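Local coordinates for lipoate-protein ligase 1 (Plasmodium falciparum, PDB 5T8U) that belongs to the lipoate-protein ligase family and, in this structure, holds lipoic acid in a pocket of its lipoyl ligase-type catalytic domain, at residues A98-L103 and I171-N176; G11-V16 and D38-L43; S119-I124 and S154-I159. All blocks are in the same frame, centred on the assembly; numbering follows the deposited sequence.

Contact 1: A98-L103 and I171-N176; sequences AVYHDL and INLEKN. With LPA (lipoic acid), chain C.
A strand that lines the lipoic acid pocket meets the loop after strand 162-170 here: Tyr100 within strand 99-101 and Asp102 just after it receive Leu173 and Glu174 of 171-176. Methyl CD1 of Leu173 makes most of the contact. It lies at the edge of the Tyr100 ring, near the ring plane, with CD2 of Tyr100 3.6 Å from Leu173 CD1 and CE2 slightly farther. The same methyl sits against the Asp102 carboxylate, where Asp102 OD1 is only 3.0 Å from Leu173 CD1, a tight approach for carbon and oxygen. With its CG anti to the backbone N (chi1 176°), Leu173 is directed into this corner although its first bond does not aim there.

The two carboxylate oxygens have different tasks. OD2 accepts a long, weak but nearly straight hydrogen bond from the backbone N of Glu174 (3.4 Å between Asp102 OD2 and Glu174 N, 169° at the hydrogen), while OD1 is held more firmly by the backbone N of Gly104. Asp102 OD2 and Glu174 OE2 are 4.6 Å apart, and these like charges would be expected to disfavour a closer approach.

Strand 99-101 is an outer strand of a small sheet, joined to strand 64-66 through backbone bonds of Val99 with Ile66 and His101 with Ser64. Tyr100 turns to the loop, and His101 turns away from it to the ligand. His101 ND1 donates to Tyr100 O at 2.9 Å, approaching above the carbonyl plane yet close to the imidazole plane, which would help to restrain the ring's rotation. That leaves the edge at NE2 facing the dithiolane, with His101 NE2 3.5 Å from S8 of lipoic acid. Val99 adds methyl contacts, its CG2 lying 3.6 Å from C5 of the ligand.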
loop_
_atom_site.group_PDB
_atom_site.type_symbol
_atom_site.label_atom_id
_atom_site.label_comp_id
_atom_site.label_asym_id
_atom_site.label_seq_id
_atom_site.Cartn_x
_atom_site.Cartn_y
_atom_site.Cartn_z
ATOM N N ALA A 98 -9.056 1.779 5.115
ATOM C CA ALA A 98 -9.493 2.840 4.218
ATOM C C ALA A 98 -8.901 4.172 4.656
ATOM O O ALA A 98 -8.974 4.541 5.832
ATOM C CB ALA A 98 -11.020 2.919 4.194
ATOM N N VAL A 99 -8.310 4.895 3.704
ATOM C CA VAL A 99 -7.685 6.181 3.973
ATOM C C VAL A 99 -8.221 7.212 2.989
ATOM O O VAL A 99 -8.765 6.883 1.932
ATOM C CB VAL A 99 -6.145 6.112 3.889
ATOM C CG1 VAL A 99 -5.596 5.190 4.972
ATOM C CG2 VAL A 99 -5.705 5.647 2.510
ATOM N N TYR A 100 -8.050 8.478 3.358
ATOM C CA TYR A 100 -8.489 9.613 2.562
ATOM C C TYR A 100 -7.276 10.382 2.060
ATOM O O TYR A 100 -6.270 10.501 2.766
ATOM C CB TYR A 100 -9.388 10.529 3.397
ATOM C CG TYR A 100 -9.798 11.819 2.725
ATOM C CD1 TYR A 100 -10.856 11.858 1.827
ATOM C CD2 TYR A 100 -9.142 13.007 3.012
ATOM C CE1 TYR A 100 -11.239 13.038 1.224
ATOM C CE2 TYR A 100 -9.517 14.194 2.413
ATOM C CZ TYR A 100 -10.566 14.204 1.521
ATOM O OH TYR A 100 -10.948 15.380 0.920
ATOM N N HIS A 101 -7.378 10.904 0.841
ATOM C CA HIS A 101 -6.291 11.636 0.210
ATOM C C HIS A 101 -6.793 12.982 -0.284
ATOM O O HIS A 101 -7.956 13.127 -0.666
ATOM C CB HIS A 101 -5.697 10.867 -0.979
ATOM C CG HIS A 101 -4.721 9.801 -0.593
ATOM N ND1 HIS A 101 -4.422 9.494 0.716
ATOM C CD2 HIS A 101 -3.971 8.968 -1.354
ATOM C CE1 HIS A 101 -3.532 8.518 0.746
ATOM N NE2 HIS A 101 -3.242 8.181 -0.497
ATOM N N ASP A 102 -5.900 13.966 -0.264
ATOM C CA ASP A 102 -6.110 15.227 -0.960
ATOM C C ASP A 102 -4.742 15.863 -1.176
ATOM O O ASP A 102 -3.709 15.294 -0.813
ATOM C CB ASP A 102 -7.064 16.148 -0.189
ATOM C CG ASP A 102 -6.484 16.634 1.127
ATOM O OD1 ASP A 102 -5.295 16.372 1.403
ATOM O OD2 ASP A 102 -7.225 17.281 1.894
ATOM N N LEU A 103 -4.740 17.057 -1.764
ATOM C CA LEU A 103 -3.482 17.725 -2.069
ATOM C C LEU A 103 -2.708 18.134 -0.821
ATOM O O LEU A 103 -1.556 18.561 -0.944
ATOM C CB LEU A 103 -3.746 18.947 -2.948
ATOM C CG LEU A 103 -4.346 18.630 -4.321
ATOM C CD1 LEU A 103 -4.721 19.907 -5.054
ATOM C CD2 LEU A 103 -3.386 17.799 -5.162
ATOM N N ILE A 171 0.868 16.426 5.367
ATOM C CA ILE A 171 1.385 17.789 5.396
ATOM C C ILE A 171 0.272 18.726 5.846
ATOM O O ILE A 171 0.302 19.257 6.962
ATOM C CB ILE A 171 1.928 18.213 4.016
ATOM C CG1 ILE A 171 2.958 17.203 3.495
ATOM C CG2 ILE A 171 2.518 19.624 4.077
ATOM C CD1 ILE A 171 4.243 17.136 4.292
ATOM N N ASN A 172 -0.722 18.928 4.977
ATOM C CA ASN A 172 -1.818 19.858 5.221
ATOM C C ASN A 172 -3.167 19.190 4.980
ATOM O O ASN A 172 -4.133 19.848 4.588
ATOM C CB ASN A 172 -1.676 21.100 4.341
ATOM C CG ASN A 172 -2.641 22.207 4.725
ATOM O OD1 ASN A 172 -3.007 22.351 5.891
ATOM N ND2 ASN A 172 -3.065 22.989 3.737
ATOM N N LEU A 173 -3.247 17.879 5.201
ATOM C CA LEU A 173 -4.494 17.159 4.985
ATOM C C LEU A 173 -5.622 17.778 5.802
ATOM O O LEU A 173 -5.427 18.213 6.939
ATOM C CB LEU A 173 -4.323 15.682 5.353
ATOM C CG LEU A 173 -5.582 14.814 5.274
ATOM C CD1 LEU A 173 -6.074 14.747 3.846
ATOM C CD2 LEU A 173 -5.320 13.422 5.822
ATOM N N GLU A 174 -6.810 17.826 5.205
ATOM C CA GLU A 174 -8.007 18.281 5.906
ATOM C C GLU A 174 -8.411 17.199 6.899
ATOM O O GLU A 174 -8.978 16.171 6.522
ATOM C CB GLU A 174 -9.122 18.577 4.909
ATOM C CG GLU A 174 -10.303 19.335 5.494
ATOM C CD GLU A 174 -11.338 19.693 4.444
ATOM O OE1 GLU A 174 -12.276 20.455 4.763
ATOM O OE2 GLU A 174 -11.213 19.213 3.297
ATOM N N LYS A 175 -8.106 17.419 8.180
ATOM C CA LYS A 175 -8.280 16.371 9.180
ATOM C C LYS A 175 -9.745 16.158 9.545
ATOM O O LYS A 175 -10.179 15.015 9.728
ATOM C CB LYS A 175 -7.476 16.709 10.436
ATOM C CG LYS A 175 -7.673 15.720 11.574
ATOM C CD LYS A 175 -6.937 16.153 12.830
ATOM C CE LYS A 175 -7.209 15.199 13.983
ATOM N NZ LYS A 175 -6.511 15.614 15.231
ATOM N N ASN A 176 -10.521 17.238 9.664
ATOM C CA ASN A 176 -11.892 17.110 10.148
ATOM C C ASN A 176 -12.802 16.444 9.123
ATOM O O ASN A 176 -13.744 15.739 9.503
ATOM C CB ASN A 176 -12.443 18.484 10.526
ATOM C CG ASN A 176 -11.865 19.007 11.828
ATOM O OD1 ASN A 176 -11.399 18.236 12.669
ATOM N ND2 ASN A 176 -11.897 20.322 12.005
HETATM C C1 LPA C . -2.817 2.146 6.997
HETATM O O1 LPA C . -2.866 3.088 7.830
HETATM C C2 LPA C . -1.894 2.247 5.785
HETATM O O2 LPA C . -3.528 1.119 7.164
HETATM C C3 LPA C . -2.421 3.327 4.844
HETATM C C4 LPA C . -1.747 3.206 3.479
HETATM C C5 LPA C . -2.500 4.082 2.480
HETATM C C6 LPA C . -1.992 3.912 1.183
HETATM S S6 LPA C . -3.054 4.341 0.152
HETATM C C7 LPA C . -0.426 5.084 0.895
HETATM C C8 LPA C . -0.488 5.652 -0.594
HETATM S S8 LPA C . -2.049 5.041 -1.332
#

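Contact 2: G11-V16 and D38-L43; sequences GPLVLV and DLLKYL
No ring or other flat group carries the meeting of Leu13 and Leu15 with Leu40 and Leu43, which is made by branched methyl ends alone; the aromatic neighbours stand around it, Phe51 touching both Leu13 and Leu40, and Phe57 touching Leu15. At the centre is CD1 of Leu43. Leu13 and Leu43 reach toward each other tip to tip, with Leu13 CD1 3.9 Å from Leu43 CD1, and the second methyl of Leu13 is almost as near. Leu15 comes to the same methyl at a slant, its CD2 lying 4.1 Å from Leu43 CD1. Leu40 adds a looser touch, 4.3 Å between Leu40 CD2 and Leu13 CD1.

Leu43 is the first residue to leave the short helix 39-42, yet its backbone N still bonds Leu39 O at 2.7 Å, tying it to the helical turn. Its CG is anti to the carbonyl carbon (chi1 -53°), which brings CD1 to the strand. On the other side, strand 13-17 lies between strands 55-59 and 244-245. Leu13 and Leu15 face segment 38-43, where Leu15 meets Leu43 alone, whereas Val14 meets Ile221 and Phe224 of helix 213-227. The nearest CA atoms, Leu13 and Leu40, are 9.7 Å apart, a separation bridged by side chains. With no hydrogen bond across it, the contact rests on dispersion and on burial of leucine methyls.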
loop_
_atom_site.group_PDB
_atom_site.type_symbol
_atom_site.label_atom_id
_atom_site.label_comp_id
_atom_site.label_asym_id
_atom_site.label_seq_id
_atom_site.Cartn_x
_atom_site.Cartn_y
_atom_site.Cartn_z
ATOM N N GLY A 11 22.086 2.964 -11.082
ATOM C CA GLY A 11 21.988 3.665 -9.816
ATOM C C GLY A 11 20.552 3.891 -9.381
ATOM O O GLY A 11 19.624 3.646 -10.152
ATOM N N PRO A 12 20.363 4.360 -8.148
ATOM C CA PRO A 12 19.003 4.590 -7.648
ATOM C C PRO A 12 18.243 5.584 -8.514
ATOM O O PRO A 12 18.823 6.354 -9.284
ATOM C CB PRO A 12 19.226 5.133 -6.229
ATOM C CG PRO A 12 20.655 5.571 -6.191
ATOM C CD PRO A 12 21.388 4.692 -7.145
ATOM N N LEU A 13 16.918 5.559 -8.374
ATOM C CA LEU A 13 16.028 6.371 -9.192
ATOM C C LEU A 13 15.066 7.160 -8.316
ATOM O O LEU A 13 14.579 6.662 -7.294
ATOM C CB LEU A 13 15.221 5.509 -10.169
ATOM C CG LEU A 13 15.906 5.045 -11.454
ATOM C CD1 LEU A 13 15.015 4.049 -12.183
ATOM C CD2 LEU A 13 16.227 6.225 -12.357
ATOM N N VAL A 14 14.790 8.389 -8.742
ATOM C CA VAL A 14 13.796 9.254 -8.121
ATOM C C VAL A 14 12.794 9.622 -9.207
ATOM O O VAL A 14 13.143 10.309 -10.177
ATOM C CB VAL A 14 14.428 10.509 -7.504
ATOM C CG1 VAL A 14 13.390 11.306 -6.730
ATOM C CG2 VAL A 14 15.600 10.131 -6.607
ATOM N N LEU A 15 11.556 9.165 -9.052
ATOM C CA LEU A 15 10.500 9.360 -10.031
ATOM C C LEU A 15 9.399 10.216 -9.420
ATOM O O LEU A 15 9.121 10.129 -8.218
ATOM C CB LEU A 15 9.931 8.015 -10.497
ATOM C CG LEU A 15 10.962 6.910 -10.748
ATOM C CD1 LEU A 15 10.272 5.620 -11.167
ATOM C CD2 LEU A 15 11.982 7.336 -11.790
ATOM N N VAL A 16 8.775 11.045 -10.253
ATOM C CA VAL A 16 7.745 11.975 -9.813
ATOM C C VAL A 16 6.592 11.927 -10.803
ATOM O O VAL A 16 6.802 11.770 -12.011
ATOM C CB VAL A 16 8.297 13.412 -9.691
ATOM C CG1 VAL A 16 7.195 14.387 -9.291
ATOM C CG2 VAL A 16 9.437 13.454 -8.686
ATOM N N ASP A 38 12.868 -3.702 -15.939
ATOM C CA ASP A 38 12.907 -3.151 -17.286
ATOM C C ASP A 38 12.739 -1.640 -17.325
ATOM O O ASP A 38 12.696 -1.066 -18.421
ATOM C CB ASP A 38 11.819 -3.795 -18.151
ATOM C CG ASP A 38 12.089 -5.254 -18.431
ATOM O OD1 ASP A 38 13.276 -5.622 -18.557
ATOM O OD2 ASP A 38 11.117 -6.033 -18.527
ATOM N N LEU A 39 12.653 -0.975 -16.172
ATOM C CA LEU A 39 12.272 0.434 -16.169
ATOM C C LEU A 39 13.240 1.283 -16.986
ATOM O O LEU A 39 12.821 2.228 -17.664
ATOM C CB LEU A 39 12.181 0.952 -14.735
ATOM C CG LEU A 39 10.908 0.582 -13.968
ATOM C CD1 LEU A 39 10.994 1.075 -12.536
ATOM C CD2 LEU A 39 9.662 1.141 -14.644
ATOM N N LEU A 40 14.536 0.962 -16.947
ATOM C CA LEU A 40 15.506 1.770 -17.679
ATOM C C LEU A 40 15.185 1.849 -19.166
ATOM O O LEU A 40 15.610 2.802 -19.826
ATOM C CB LEU A 40 16.919 1.217 -17.484
ATOM C CG LEU A 40 17.469 1.242 -16.055
ATOM C CD1 LEU A 40 18.872 0.660 -16.024
ATOM C CD2 LEU A 40 17.468 2.652 -15.479
ATOM N N LYS A 41 14.450 0.875 -19.709
ATOM C CA LYS A 41 14.033 0.959 -21.104
ATOM C C LYS A 41 12.767 1.794 -21.254
ATOM O O LYS A 41 12.643 2.567 -22.211
ATOM C CB LYS A 41 13.818 -0.439 -21.679
ATOM C CG LYS A 41 13.422 -0.437 -23.150
ATOM C CD LYS A 41 13.267 -1.846 -23.700
ATOM C CE LYS A 41 12.854 -1.822 -25.166
ATOM N NZ LYS A 41 12.675 -3.191 -25.727
ATOM N N TYR A 42 11.818 1.654 -20.325
ATOM C CA TYR A 42 10.611 2.471 -20.385
ATOM C C TYR A 42 10.933 3.931 -20.105
ATOM O O TYR A 42 10.418 4.828 -20.783
ATOM C CB TYR A 42 9.564 1.929 -19.413
ATOM C CG TYR A 42 8.926 0.657 -19.920
ATOM C CD1 TYR A 42 7.804 0.699 -20.737
ATOM C CD2 TYR A 42 9.464 -0.584 -19.609
ATOM C CE1 TYR A 42 7.224 -0.460 -21.216
ATOM C CE2 TYR A 42 8.890 -1.750 -20.083
ATOM C CZ TYR A 42 7.771 -1.682 -20.885
ATOM O OH TYR A 42 7.196 -2.838 -21.360
ATOM N N LEU A 43 11.783 4.192 -19.117
ATOM C CA LEU A 43 12.516 5.444 -19.116
ATOM C C LEU A 43 13.484 5.445 -20.296
ATOM O O LEU A 43 13.892 4.392 -20.794
ATOM C CB LEU A 43 13.280 5.634 -17.806
ATOM C CG LEU A 43 12.492 5.509 -16.500
ATOM C CD1 LEU A 43 13.427 5.702 -15.313
ATOM C CD2 LEU A 43 11.344 6.505 -16.447
#

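Contact 3: S119-I124 and S154-I159; sequences SNFLII and SAFKKI. With LPA (lipoic acid), chain C.
Phe121 of helix 117-132 meets Ser154 and Phe156 of strand 150-159 through the far end of its ring. The closest pair is Phe121 CZ with Ser154 OG, 3.4 Å apart, and the hydroxyl lies 3.6 Å from CE1 of Phe121 as well; its approach to the ring is oblique. Ser154 CB completes this patch at 3.9 Å from Phe121 CZ. Phe156 contributes a looser apolar touch, 4.4 Å from its CZ to CE2 of Phe121, which stands at the edge of the Phe156 ring.

The serine hydroxyl has a polar partner outside the two segments. With OG anti to the carbonyl carbon (chi1 -59°), it projects on the helix side of the strand, where it is hydrogen-bonded to His165 NE2. His165 belongs to the neighbouring antiparallel strand 162-170, and its ring also meets those of Phe121 and Phe156, their planes inclined at about 50° and 45°. The other ring nitrogen, ND1, is hydrogen-bonded to Asn120 ND2, while Asn120 OD1 is paired with Asn116 ND2. A chain of polar groups thus runs from the helix through the histidine to the serine, setting the imidazole among the aromatic rings and satisfying the buried hydroxyl.

The backbone of Ser154 also borders the ligand, its O in close contact, 3.0 Å, with C2 of lipoic acid; the same O accepts a weak hydrogen bond from Asn142 ND2. This is helix-on-sheet packing in a lipoyl ligase-type catalytic domain, in which a strand packed against the helix through its side chains also lines the lipoic acid pocket.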
loop_
_atom_site.group_PDB
_atom_site.type_symbol
_atom_site.label_atom_id
_atom_site.label_comp_id
_atom_site.label_asym_id
_atom_site.label_seq_id
_atom_site.Cartn_x
_atom_site.Cartn_y
_atom_site.Cartn_z
ATOM N N SER A 119 14.747 0.432 6.586
ATOM C CA SER A 119 15.623 1.431 5.979
ATOM C C SER A 119 14.821 2.592 5.404
ATOM O O SER A 119 15.186 3.757 5.594
ATOM C CB SER A 119 16.490 0.786 4.898
ATOM O OG SER A 119 17.556 0.052 5.473
ATOM N N ASN A 120 13.727 2.298 4.697
ATOM C CA ASN A 120 12.879 3.364 4.169
ATOM C C ASN A 120 12.411 4.287 5.288
ATOM O O ASN A 120 12.547 5.517 5.202
ATOM C CB ASN A 120 11.682 2.759 3.431
ATOM C CG ASN A 120 12.097 1.835 2.299
ATOM O OD1 ASN A 120 13.250 1.839 1.868
ATOM N ND2 ASN A 120 11.154 1.041 1.808
ATOM N N PHE A 121 11.864 3.704 6.359
ATOM C CA PHE A 121 11.442 4.510 7.499
ATOM C C PHE A 121 12.601 5.310 8.078
ATOM O O PHE A 121 12.391 6.399 8.622
ATOM C CB PHE A 121 10.823 3.622 8.580
ATOM C CG PHE A 121 9.391 3.246 8.315
ATOM C CD1 PHE A 121 8.413 4.223 8.225
ATOM C CD2 PHE A 121 9.018 1.918 8.177
ATOM C CE1 PHE A 121 7.093 3.887 7.987
ATOM C CE2 PHE A 121 7.696 1.574 7.941
ATOM C CZ PHE A 121 6.733 2.560 7.847
ATOM N N LEU A 122 13.828 4.794 7.975
ATOM C CA LEU A 122 14.979 5.549 8.463
ATOM C C LEU A 122 15.284 6.734 7.554
ATOM O O LEU A 122 15.687 7.798 8.031
ATOM C CB LEU A 122 16.202 4.639 8.580
ATOM C CG LEU A 122 17.486 5.326 9.063
ATOM C CD1 LEU A 122 17.286 5.971 10.428
ATOM C CD2 LEU A 122 18.645 4.341 9.106
ATOM N N ILE A 123 15.109 6.566 6.242
ATOM C CA ILE A 123 15.259 7.694 5.330
ATOM C C ILE A 123 14.249 8.778 5.674
ATOM O O ILE A 123 14.588 9.968 5.741
ATOM C CB ILE A 123 15.117 7.227 3.868
ATOM C CG1 ILE A 123 16.262 6.277 3.502
ATOM C CG2 ILE A 123 15.093 8.426 2.912
ATOM C CD1 ILE A 123 16.098 5.601 2.153
ATOM N N ILE A 124 12.997 8.387 5.916
ATOM C CA ILE A 124 11.968 9.376 6.232
ATOM C C ILE A 124 12.285 10.071 7.554
ATOM O O ILE A 124 12.276 11.306 7.645
ATOM C CB ILE A 124 10.579 8.711 6.250
ATOM C CG1 ILE A 124 10.296 8.063 4.889
ATOM C CG2 ILE A 124 9.499 9.738 6.584
ATOM C CD1 ILE A 124 9.007 7.277 4.823
ATOM N N SER A 154 1.628 3.360 6.108
ATOM C CA SER A 154 2.257 2.605 5.035
ATOM C C SER A 154 1.540 1.286 4.772
ATOM O O SER A 154 0.752 0.797 5.586
ATOM C CB SER A 154 3.728 2.332 5.365
ATOM O OG SER A 154 4.438 3.544 5.556
ATOM N N ALA A 155 1.834 0.720 3.602
ATOM C CA ALA A 155 1.349 -0.596 3.214
ATOM C C ALA A 155 2.357 -1.204 2.249
ATOM O O ALA A 155 3.157 -0.494 1.631
ATOM C CB ALA A 155 -0.046 -0.529 2.581
ATOM N N PHE A 156 2.308 -2.530 2.121
ATOM C CA PHE A 156 3.369 -3.268 1.452
ATOM C C PHE A 156 2.783 -4.307 0.506
ATOM O O PHE A 156 1.640 -4.747 0.654
ATOM C CB PHE A 156 4.287 -3.959 2.468
ATOM C CG PHE A 156 4.649 -3.093 3.639
ATOM C CD1 PHE A 156 5.798 -2.321 3.616
ATOM C CD2 PHE A 156 3.839 -3.048 4.761
ATOM C CE1 PHE A 156 6.131 -1.522 4.692
ATOM C CE2 PHE A 156 4.168 -2.250 5.838
ATOM C CZ PHE A 156 5.316 -1.486 5.803
ATOM N N LYS A 157 3.597 -4.693 -0.475
ATOM C CA LYS A 157 3.293 -5.802 -1.368
ATOM C C LYS A 157 4.608 -6.407 -1.834
ATOM O O LYS A 157 5.562 -5.683 -2.132
ATOM C CB LYS A 157 2.450 -5.360 -2.569
ATOM C CG LYS A 157 2.313 -6.417 -3.655
ATOM C CD LYS A 157 1.162 -6.097 -4.597
ATOM C CE LYS A 157 0.979 -7.180 -5.650
ATOM N NZ LYS A 157 0.633 -8.503 -5.056
ATOM N N LYS A 158 4.652 -7.737 -1.886
ATOM C CA LYS A 158 5.855 -8.468 -2.252
ATOM C C LYS A 158 5.628 -9.218 -3.557
ATOM O O LYS A 158 4.525 -9.697 -3.836
ATOM C CB LYS A 158 6.260 -9.455 -1.146
ATOM C CG LYS A 158 7.539 -10.235 -1.428
ATOM C CD LYS A 158 8.773 -9.348 -1.384
ATOM C CE LYS A 158 10.006 -10.091 -1.874
ATOM N NZ LYS A 158 11.265 -9.368 -1.548
ATOM N N ILE A 159 6.694 -9.318 -4.353
ATOM C CA ILE A 159 6.660 -10.007 -5.636
ATOM C C ILE A 159 8.046 -10.580 -5.898
ATOM O O ILE A 159 9.050 -10.095 -5.372
ATOM C CB ILE A 159 6.193 -9.062 -6.774
ATOM C CG1 ILE A 159 4.659 -9.056 -6.833
ATOM C CG2 ILE A 159 6.812 -9.444 -8.127
ATOM C CD1 ILE A 159 4.059 -8.278 -7.988
HETATM C C1 LPA C . -2.817 2.146 6.997
HETATM O O1 LPA C . -2.866 3.088 7.830
HETATM C C2 LPA C . -1.894 2.247 5.785
HETATM O O2 LPA C . -3.528 1.119 7.164
HETATM C C3 LPA C . -2.421 3.327 4.844
HETATM C C4 LPA C . -1.747 3.206 3.479
HETATM C C5 LPA C . -2.500 4.082 2.480
HETATM C C6 LPA C . -1.992 3.912 1.183
HETATM S S6 LPA C . -3.054 4.341 0.152
HETATM C C7 LPA C . -0.426 5.084 0.895
HETATM C C8 LPA C . -0.488 5.652 -0.594
HETATM S S8 LPA C . -2.049 5.041 -1.332
#

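Overall arrangement
Along the chain contact 2 closes first; contact 1 then opens, and both segments of contact 3 fall between its two halves. Contacts 2 and 3 reach the same eight-stranded mixed sheet through strands 13-17 and 150-159, with centres about 18 Å apart. Contact 1 uses the smaller three-stranded sheet and the loop after strand 162-170, with its centre about 20 Å from that of contact 3 and 29 Å from that of contact 2. None touches another. Contacts 1 and 3 both reach lipoic acid, supplying pocket walls from separate sheets, whereas contact 2 is packing of helix 39-42 on the sheet, away from the ligand.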